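Local coordinates for protein CCMAN5 (Cellulosimicrobium cellulans, PDB 2XSG) that probably hydrolyses alpha-mannosidic linkages as a family 92 glycoside hydrolase, and enables mannose-6-phosphate modification of yeast-produced recombinant lysosomal enzymes, at residues L290-I295 / T700-S705; T697-T700 / A706-V709. All coordinates share one frame; numbering follows the deposited sequence.

Contact 1: L290-I295 / T700-S705; sequences LGRVAI and TYDDGS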
loop_
_atom_site.group_PDB
_atom_site.type_symbol
_atom_site.label_atom_id
_atom_site.label_comp_id
_atom_site.label_asym_id
_atom_site.label_seq_id
_atom_site.Cartn_x
_atom_site.Cartn_y
_atom_site.Cartn_z
ATOM N N LEU A 290 -13.379 -8.836 -4.864
ATOM C CA LEU A 290 -12.537 -10.022 -4.988
ATOM C C LEU A 290 -12.931 -10.906 -6.179
ATOM O O LEU A 290 -12.072 -11.500 -6.832
ATOM C CB LEU A 290 -12.539 -10.831 -3.685
ATOM C CG LEU A 290 -12.132 -10.105 -2.388
ATOM C CD1 LEU A 290 -12.563 -10.923 -1.191
ATOM C CD2 LEU A 290 -10.650 -9.813 -2.311
ATOM N N GLY A 291 -14.228 -10.975 -6.457
ATOM C CA GLY A 291 -14.758 -11.771 -7.573
ATOM C C GLY A 291 -14.344 -11.327 -8.969
ATOM O O GLY A 291 -14.648 -12.015 -9.960
ATOM N N ARG A 292 -13.654 -10.182 -9.049
ATOM C CA ARG A 292 -13.064 -9.715 -10.297
ATOM C C ARG A 292 -11.986 -10.668 -10.796
ATOM O O ARG A 292 -11.733 -10.731 -12.006
ATOM C CB ARG A 292 -12.478 -8.317 -10.139
ATOM C CG ARG A 292 -13.514 -7.233 -9.865
ATOM C CD ARG A 292 -12.826 -5.872 -9.729
ATOM N NE ARG A 292 -13.796 -4.799 -9.496
ATOM C CZ ARG A 292 -14.481 -4.176 -10.455
ATOM N NH1 ARG A 292 -14.308 -4.508 -11.739
ATOM N NH2 ARG A 292 -15.340 -3.215 -10.127
ATOM N N VAL A 293 -11.350 -11.385 -9.859
ATOM C CA VAL A 293 -10.412 -12.468 -10.176
ATOM C C VAL A 293 -10.908 -13.822 -9.667
ATOM O O VAL A 293 -11.091 -14.027 -8.452
ATOM C CB VAL A 293 -9.007 -12.210 -9.619
ATOM C CG1 VAL A 293 -8.018 -13.218 -10.224
ATOM C CG2 VAL A 293 -8.571 -10.794 -9.931
ATOM N N ALA A 294 -11.139 -14.738 -10.601
ATOM C CA ALA A 294 -11.595 -16.087 -10.275
ATOM C C ALA A 294 -10.511 -17.094 -10.581
ATOM O O ALA A 294 -9.985 -17.152 -11.693
ATOM C CB ALA A 294 -12.878 -16.434 -11.024
ATOM N N ILE A 295 -10.195 -17.907 -9.583
ATOM C CA ILE A 295 -9.073 -18.827 -9.668
ATOM C C ILE A 295 -9.484 -20.307 -9.555
ATOM O O ILE A 295 -10.330 -20.691 -8.751
ATOM C CB ILE A 295 -8.017 -18.445 -8.619
ATOM C CG1 ILE A 295 -7.237 -17.242 -9.116
ATOM C CG2 ILE A 295 -7.071 -19.595 -8.322
ATOM C CD1 ILE A 295 -6.495 -16.597 -8.063
ATOM N N THR A 700 -12.538 -10.682 -14.773
ATOM C CA THR A 700 -13.798 -10.253 -15.396
ATOM C C THR A 700 -13.960 -8.741 -15.269
ATOM O O THR A 700 -13.906 -8.199 -14.166
ATOM C CB THR A 700 -15.000 -10.977 -14.762
ATOM O OG1 THR A 700 -14.760 -12.399 -14.778
ATOM C CG2 THR A 700 -16.299 -10.653 -15.496
ATOM N N TYR A 701 -14.102 -8.070 -16.410
ATOM C CA TYR A 701 -14.269 -6.619 -16.458
ATOM C C TYR A 701 -15.739 -6.197 -16.349
ATOM O O TYR A 701 -16.637 -7.030 -16.445
ATOM C CB TYR A 701 -13.569 -6.045 -17.703
ATOM C CG TYR A 701 -12.106 -6.410 -17.660
ATOM C CD1 TYR A 701 -11.281 -5.878 -16.677
ATOM C CD2 TYR A 701 -11.566 -7.358 -18.543
ATOM C CE1 TYR A 701 -9.948 -6.227 -16.602
ATOM C CE2 TYR A 701 -10.229 -7.722 -18.477
ATOM C CZ TYR A 701 -9.426 -7.148 -17.501
ATOM O OH TYR A 701 -8.114 -7.489 -17.403
ATOM N N ASP A 702 -15.975 -4.906 -16.134
ATOM C CA ASP A 702 -17.319 -4.403 -15.843
ATOM C C ASP A 702 -18.351 -4.731 -16.918
ATOM O O ASP A 702 -19.523 -4.860 -16.604
ATOM C CB ASP A 702 -17.289 -2.898 -15.537
ATOM C CG ASP A 702 -16.491 -2.582 -14.260
ATOM O OD1 ASP A 702 -16.429 -3.462 -13.373
ATOM O OD2 ASP A 702 -15.921 -1.472 -14.144
ATOM N N ASP A 703 -17.927 -4.866 -18.172
ATOM C CA ASP A 703 -18.859 -5.239 -19.236
ATOM C C ASP A 703 -19.097 -6.750 -19.382
ATOM O O ASP A 703 -19.882 -7.182 -20.231
ATOM C CB ASP A 703 -18.456 -4.632 -20.577
ATOM C CG ASP A 703 -17.082 -5.086 -21.058
ATOM O OD1 ASP A 703 -16.472 -6.012 -20.472
ATOM O OD2 ASP A 703 -16.604 -4.479 -22.035
ATOM N N GLY A 704 -18.421 -7.549 -18.559
ATOM C CA GLY A 704 -18.626 -8.997 -18.582
ATOM C C GLY A 704 -17.655 -9.741 -19.488
ATOM O O GLY A 704 -17.625 -10.980 -19.472
ATOM N N SER A 705 -16.880 -9.009 -20.292
ATOM C CA SER A 705 -15.724 -9.611 -20.965
ATOM C C SER A 705 -14.680 -10.005 -19.901
ATOM O O SER A 705 -14.753 -9.540 -18.750
ATOM C CB SER A 705 -15.117 -8.656 -21.993
ATOM O OG SER A 705 -14.358 -7.637 -21.364
HETATM O O HOH W 1 -13.301 -13.384 -12.596
HETATM O O HOH W 2 -16.413 -0.724 -11.799
HETATM O O HOH W 3 -12.473 -5.955 -13.263
#
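Arg292 meets the 700-705 segment twice, through its backbone carbonyl and through its guanidinium group. The backbone link comes first: Thr700 N donates to Arg292 O at 2.9 Å, reaching it slightly tilted from the carbonyl plane. It falls where the type I turn of residues 290-293 hands over to the strand that starts at Val293.

The charged link forms farther out. With CG set beside the backbone N (chi1 -66°) and the chain extended from CG to NE, Arg292 reaches the loop beyond Thr700 and forms a salt bridge from NH1 to Asp702 OD1, 2.9 Å. The carboxylate oxygen lies at the guanidinium edge and is met on its syn side, yet the two planes stand 68° apart, so the groups do not pair flat. NH2 adds a weak bond to the same OD1 at 3.4 Å.

Water completes the join. One molecule accepts from Arg292 NH1 and donates to Thr700 O, each at 2.8 Å, while another runs from Arg292 NH2 to Asp702 OD2. A leucine at Arg292 would probably leave the Asp702 carboxylate without its charged mate and undo both water bridges, although the backbone bond could persist.

Asp702 sits in a type I turn with a G1 bulge at Gly704, where Asp703 OD1 accepts from Ser705 N in an Asx turn and from Ser705 OG as well. This surface junction thus ties the 696-700/706-712 hairpin to edge strand 293-296, whose Val293 and Ile295 pack on helix 306-318, while Tyr701 rests on helix 738-742.

Contact 2: T697-T700 / A706-V709; sequences TTIT and AFTV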
loop_
_atom_site.group_PDB
_atom_site.type_symbol
_atom_site.label_atom_id
_atom_site.label_comp_id
_atom_site.label_asym_id
_atom_site.label_seq_id
_atom_site.Cartn_x
_atom_site.Cartn_y
_atom_site.Cartn_z
ATOM N N THR A 697 -6.703 -18.500 -14.279
ATOM C CA THR A 697 -6.991 -17.236 -13.594
ATOM C C THR A 697 -7.784 -16.319 -14.550
ATOM O O THR A 697 -7.315 -16.041 -15.656
ATOM C CB THR A 697 -5.699 -16.580 -13.083
ATOM O OG1 THR A 697 -5.149 -17.385 -12.023
ATOM C CG2 THR A 697 -5.951 -15.167 -12.586
ATOM N N THR A 698 -8.989 -15.908 -14.139
ATOM C CA THR A 698 -9.909 -15.112 -14.976
ATOM C C THR A 698 -10.185 -13.748 -14.341
ATOM O O THR A 698 -10.695 -13.659 -13.217
ATOM C CB THR A 698 -11.273 -15.853 -15.209
ATOM O OG1 THR A 698 -11.037 -17.127 -15.829
ATOM C CG2 THR A 698 -12.214 -15.044 -16.087
ATOM N N ILE A 699 -9.854 -12.692 -15.070
ATOM C CA ILE A 699 -10.202 -11.339 -14.661
ATOM C C ILE A 699 -11.414 -10.894 -15.467
ATOM O O ILE A 699 -11.331 -10.770 -16.691
ATOM C CB ILE A 699 -9.031 -10.339 -14.850
ATOM C CG1 ILE A 699 -7.763 -10.844 -14.133
ATOM C CG2 ILE A 699 -9.453 -8.931 -14.351
ATOM C CD1 ILE A 699 -6.439 -10.049 -14.514
ATOM N N THR A 700 -12.538 -10.682 -14.773
ATOM C CA THR A 700 -13.798 -10.253 -15.396
ATOM C C THR A 700 -13.960 -8.741 -15.269
ATOM O O THR A 700 -13.906 -8.199 -14.166
ATOM C CB THR A 700 -15.000 -10.977 -14.762
ATOM O OG1 THR A 700 -14.760 -12.399 -14.778
ATOM C CG2 THR A 700 -16.299 -10.653 -15.496
ATOM N N ALA A 706 -13.732 -10.863 -20.274
ATOM C CA ALA A 706 -12.777 -11.428 -19.310
ATOM C C ALA A 706 -11.407 -11.710 -19.914
ATOM O O ALA A 706 -11.324 -12.178 -21.051
ATOM C CB ALA A 706 -13.342 -12.718 -18.705
ATOM N N PHE A 707 -10.343 -11.430 -19.158
ATOM C CA PHE A 707 -8.997 -11.891 -19.522
ATOM C C PHE A 707 -8.763 -13.249 -18.873
ATOM O O PHE A 707 -9.005 -13.432 -17.681
ATOM C CB PHE A 707 -7.922 -10.903 -19.070
ATOM C CG PHE A 707 -6.508 -11.385 -19.293
ATOM C CD1 PHE A 707 -5.953 -11.403 -20.577
ATOM C CD2 PHE A 707 -5.729 -11.815 -18.217
ATOM C CE1 PHE A 707 -4.639 -11.830 -20.782
ATOM C CE2 PHE A 707 -4.418 -12.256 -18.411
ATOM C CZ PHE A 707 -3.868 -12.263 -19.699
ATOM N N THR A 708 -8.317 -14.215 -19.659
ATOM C CA THR A 708 -8.085 -15.530 -19.092
ATOM C C THR A 708 -6.657 -15.939 -19.359
ATOM O O THR A 708 -6.221 -15.997 -20.508
ATOM C CB THR A 708 -9.113 -16.565 -19.622
ATOM O OG1 THR A 708 -10.421 -15.990 -19.565
ATOM C CG2 THR A 708 -9.108 -17.839 -18.785
ATOM N N VAL A 709 -5.916 -16.183 -18.285
ATOM C CA VAL A 709 -4.587 -16.745 -18.401
ATOM C C VAL A 709 -4.621 -18.145 -17.804
ATOM O O VAL A 709 -5.019 -18.327 -16.650
ATOM C CB VAL A 709 -3.489 -15.835 -17.780
ATOM C CG1 VAL A 709 -3.693 -15.609 -16.268
ATOM C CG2 VAL A 709 -2.085 -16.404 -18.053
#
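Ile699 and Phe707 form a hydrogen-bonded pair on the buried face of this antiparallel hairpin, their N and O atoms exchanging two bonds: Phe707 N to Ile699 O at 2.7 Å, and Ile699 N to Phe707 O at 2.8 Å. Both donors lie in the plane of the carbonyl they meet. Thr697 and Val709 repeat the pattern with nearly linear approaches, Val709 N reaching Thr697 O at 3.0 Å.

On this face the side chains are covered. Phe707 has CG anti to the backbone N (chi1 174°), which brings ring atom CD2 to 4.2 Å from Ile699 CD1 in an oblique approach. Val709 CG1, placed between its own N and carbonyl carbon, touches Thr697 CB at 3.9 Å. Phe707 and Val709 also pack on Leu747 of strand 746-752.

The reverse face is partly exposed and carries small groups. Thr698 and Thr708, a non-hydrogen-bonded pair, stand side by side and point the same way, with Thr698 OG1 3.6 Å from Thr708 CG2. The methyl of Thr698, CG2, leans instead over Ala706 CB, 3.7 Å away.

The chemistry divides the work: the four main-chain bonds set the register, with CA-H...O contacts such as Thr698 CA to Phe707 O alongside them, whereas the apolar side chains of Ile699, Phe707 and Val709 suit the buried face and Thr698 and Thr708 probably keep the partly exposed face compatible with water.

Overall arrangement
Contacts 1 and 2 illustrate how a sheet is assembled from near and distant sequence. Contact 2 is a local hairpin; contact 1 adds, from some 400 residues earlier, strand 293-296 along its other edge. Their centres are about 7 Å apart, and Thr700 belongs to both. Between them, Ala294 N lies 2.9 Å from Thr698 O, a probable hydrogen bond, and Val293 CG1 packs 3.7 Å from Thr697 CG2. The sheet is mixed, since 706-712 pairs parallel with 746-752. Both contacts lie on the same side of the chain's centre, and neither includes Asn588, Glu589 or Asp662 of the calcium site.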